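Local coordinates for protein ACDH-11, isoform b (Caenorhabditis elegans, PDB 4Y9J) that belongs to the acyl-CoA dehydrogenase family of flavoproteins and binds flavin-adenine dinucleotide in a four-chain assembly, at residues T20-H25 and I331-D336. Numbering follows the deposited sequence.
Sequences TGPTLH and ISLARD
In this acyl-CoA dehydrogenase fold, the loop between strand 9-14 and helix 304-338 of the C-terminal helical domain meet where the loop, on its way to helix 34-41, runs across the helix, and the carboxylate of Asp336 receives it with both oxygens. Asp336 OD2 accepts the backbone N-H of Thr23 at 2.8 Å in what would be a fairly straight bond (N-H...O 166°), but a close neighbour of OD2 makes its position, and so this bond, less sure. Asp336 OD1 takes NE2 of His25, also at 2.8 Å. The imidazole reaches OD1 from above the carboxylate plane, with ring and carboxylate 73° apart, while OD1 lies near the ring plane at its edge. Asp336 CG stands anti to the backbone N (chi1 -178°), which carries the carboxylate out from the helix to the loop. Lys340 NZ forms a salt bridge with the same OD2 and probably offsets part of the carboxylate's charge, with the same doubt about the position of OD2.

One turn back, Leu333 supplies the apolar part. Its CD2 methyl packs against Pro22 CB at 4.1 Å and also meets Leu24 CB, so a single branch serves both residues. Phe591 of the second subunit meets the His25 ring with planes nearly perpendicular, and Trp85 of the third subunit packs on Pro22, which places the contact where three subunits come together.

Towards the start of the helical segment, the hydroxyl of Ser332, a buried residue, reaches the loop through water and also bonds to Asp30. One water links Ser332 OG to Thr23 O and His25 N; a second lies 3.0 Å from Ser332 OG and donates to His25 O at 2.8 Å.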
ATOM      1  N   THR B  20      -1.764 -20.331 -22.507  1.00 45.93           N
ATOM      2  CA  THR B  20      -0.988 -19.229 -23.171  1.00 42.70           C
ATOM      3  C   THR B  20      -1.895 -18.023 -23.372  1.00 41.24           C
ATOM      4  O   THR B  20      -3.021 -18.148 -23.834  1.00 41.44           O
ATOM      5  CB  THR B  20      -0.432 -19.741 -24.497  1.00 45.58           C
ATOM      6  OG1 THR B  20       0.343 -20.938 -24.228  1.00 48.02           O
ATOM      7  CG2 THR B  20       0.477 -18.701 -25.172  1.00 47.14           C
ATOM      8  N   GLY B  21      -1.442 -16.861 -22.954  1.00 37.75           N
ATOM      9  CA  GLY B  21      -2.104 -15.631 -23.163  1.00 37.34           C
ATOM     10  C   GLY B  21      -2.021 -15.069 -24.561  1.00 37.26           C
ATOM     11  O   GLY B  21      -1.365 -15.631 -25.422  1.00 39.35           O
ATOM     12  N   PRO B  22      -2.709 -13.961 -24.805  1.00 36.34           N
ATOM     13  CA  PRO B  22      -2.666 -13.399 -26.157  1.00 35.99           C
ATOM     14  C   PRO B  22      -1.340 -12.748 -26.466  1.00 37.65           C
ATOM     15  O   PRO B  22      -0.659 -12.239 -25.538  1.00 38.25           O
ATOM     16  CB  PRO B  22      -3.760 -12.330 -26.098  1.00 33.93           C
ATOM     17  CG  PRO B  22      -3.828 -11.945 -24.679  1.00 35.45           C
ATOM     18  CD  PRO B  22      -3.646 -13.240 -23.941  1.00 35.63           C
ATOM     19  N   THR B  23      -1.015 -12.684 -27.731  1.00 37.02           N
ATOM     20  CA  THR B  23       0.186 -12.034 -28.242  1.00 42.47           C
ATOM     21  C   THR B  23      -0.177 -10.733 -28.967  1.00 42.28           C
ATOM     22  O   THR B  23      -1.078 -10.743 -29.801  1.00 42.08           O
ATOM     23  CB  THR B  23       0.889 -12.936 -29.264  1.00 46.69           C
ATOM     24  OG1 THR B  23       1.221 -14.176 -28.654  1.00 49.01           O
ATOM     25  CG2 THR B  23       2.197 -12.297 -29.850  1.00 46.91           C
ATOM     26  N   LEU B  24       0.564  -9.659 -28.668  1.00 39.36           N
ATOM     27  CA  LEU B  24       0.440  -8.389 -29.352  1.00 38.23           C
ATOM     28  C   LEU B  24       1.370  -8.411 -30.523  1.00 38.79           C
ATOM     29  O   LEU B  24       2.667  -8.501 -30.414  1.00 37.70           O
ATOM     30  CB  LEU B  24       0.778  -7.209 -28.446  1.00 38.88           C
ATOM     31  CG  LEU B  24       0.718  -5.848 -29.117  1.00 38.67           C
ATOM     32  CD1 LEU B  24      -0.700  -5.591 -29.549  1.00 39.18           C
ATOM     33  CD2 LEU B  24       1.257  -4.729 -28.230  1.00 41.07           C
ATOM     34  N   HIS B  25       0.752  -8.341 -31.677  1.00 39.16           N
ATOM     35  CA  HIS B  25       1.537  -8.322 -32.901  1.00 41.96           C
ATOM     36  C   HIS B  25       1.788  -6.877 -33.327  1.00 39.45           C
ATOM     37  O   HIS B  25       1.095  -5.991 -32.878  1.00 39.44           O
ATOM     38  CB  HIS B  25       0.776  -9.057 -34.002  1.00 45.82           C
ATOM     39  CG  HIS B  25       0.416 -10.469 -33.655  1.00 45.14           C
ATOM     40  ND1 HIS B  25       1.353 -11.484 -33.614  1.00 47.09           N
ATOM     41  CD2 HIS B  25      -0.778 -11.048 -33.396  1.00 43.47           C
ATOM     42  CE1 HIS B  25       0.741 -12.624 -33.311  1.00 47.71           C
ATOM     43  NE2 HIS B  25      -0.543 -12.380 -33.163  1.00 44.92           N
ATOM     44  N   ILE B 331      -9.784  -6.177 -30.046  1.00 33.89           N
ATOM     45  CA  ILE B 331     -10.119  -7.084 -31.084  1.00 34.77           C
ATOM     46  C   ILE B 331      -8.847  -7.828 -31.542  1.00 36.78           C
ATOM     47  O   ILE B 331      -8.877  -9.011 -31.801  1.00 37.69           O
ATOM     48  CB  ILE B 331     -10.757  -6.323 -32.290  1.00 35.13           C
ATOM     49  CG1 ILE B 331     -12.111  -5.702 -31.937  1.00 35.35           C
ATOM     50  CG2 ILE B 331     -10.871  -7.217 -33.527  1.00 39.64           C
ATOM     51  CD1 ILE B 331     -12.636  -4.830 -33.083  1.00 36.23           C
ATOM     52  N   SER B 332      -7.737  -7.120 -31.690  1.00 34.18           N
ATOM     53  CA  SER B 332      -6.477  -7.772 -32.013  1.00 36.51           C
ATOM     54  C   SER B 332      -6.091  -8.848 -30.994  1.00 34.83           C
ATOM     55  O   SER B 332      -5.618  -9.945 -31.355  1.00 37.97           O
ATOM     56  CB  SER B 332      -5.320  -6.728 -32.137  1.00 37.10           C
ATOM     57  OG  SER B 332      -4.131  -7.346 -32.569  1.00 39.32           O
ATOM     58  N   LEU B 333      -6.195  -8.499 -29.715  1.00 34.67           N
ATOM     59  CA  LEU B 333      -5.852  -9.456 -28.698  1.00 36.40           C
ATOM     60  C   LEU B 333      -6.843 -10.615 -28.611  1.00 35.74           C
ATOM     61  O   LEU B 333      -6.419 -11.779 -28.558  1.00 35.87           O
ATOM     62  CB  LEU B 333      -5.750  -8.771 -27.372  1.00 34.76           C
ATOM     63  CG  LEU B 333      -4.561  -7.800 -27.251  1.00 33.99           C
ATOM     64  CD1 LEU B 333      -4.681  -7.019 -25.970  1.00 32.89           C
ATOM     65  CD2 LEU B 333      -3.206  -8.482 -27.392  1.00 36.28           C
ATOM     66  N   ALA B 334      -8.124 -10.294 -28.742  1.00 33.97           N
ATOM     67  CA  ALA B 334      -9.161 -11.346 -28.666  1.00 36.75           C
ATOM     68  C   ALA B 334      -9.043 -12.262 -29.842  1.00 37.22           C
ATOM     69  O   ALA B 334      -9.093 -13.512 -29.694  1.00 38.91           O
ATOM     70  CB  ALA B 334     -10.541 -10.700 -28.561  1.00 36.85           C
ATOM     71  N   ARG B 335      -8.861 -11.738 -31.045  1.00 37.57           N
ATOM     72  CA  ARG B 335      -8.692 -12.649 -32.132  1.00 38.79           C
ATOM     73  C   ARG B 335      -7.455 -13.569 -32.061  1.00 39.71           C
ATOM     74  O   ARG B 335      -7.552 -14.754 -32.414  1.00 40.51           O
ATOM     75  CB  ARG B 335      -8.800 -12.011 -33.535  1.00 41.32           C
ATOM     76  CG  ARG B 335      -7.569 -11.316 -34.003  1.00 43.17           C
ATOM     77  CD  ARG B 335      -7.800 -10.623 -35.350  1.00 44.23           C
ATOM     78  NE  ARG B 335      -6.550 -10.017 -35.799  1.00 43.74           N
ATOM     79  CZ  ARG B 335      -6.336  -9.535 -37.016  1.00 45.80           C
ATOM     80  NH1 ARG B 335      -7.265  -9.594 -37.945  1.00 46.71           N
ATOM     81  NH2 ARG B 335      -5.145  -9.024 -37.307  1.00 46.22           N
ATOM     82  N   ASP B 336      -6.326 -13.055 -31.595  1.00 39.18           N
ATOM     83  CA  ASP B 336      -5.196 -13.917 -31.381  1.00 40.28           C
ATOM     84  C   ASP B 336      -5.446 -15.020 -30.317  1.00 38.25           C
ATOM     85  O   ASP B 336      -5.068 -16.154 -30.490  1.00 40.12           O
ATOM     86  CB  ASP B 336      -4.002 -13.094 -30.975  1.00 40.75           C
ATOM     87  CG  ASP B 336      -2.809 -13.927 -30.790  1.00 41.27           C
ATOM     88  OD1 ASP B 336      -2.185 -14.239 -31.764  1.00 41.36           O
ATOM     89  OD2 ASP B 336      -2.449 -14.231 -29.632  1.00 41.27           O
TER
HETATM   90  O   HOH W   1      -2.116  -8.572 -31.551  1.00 39.81           O
HETATM   91  O   HOH W   2      -1.646  -5.706 -33.048  1.00 40.90           O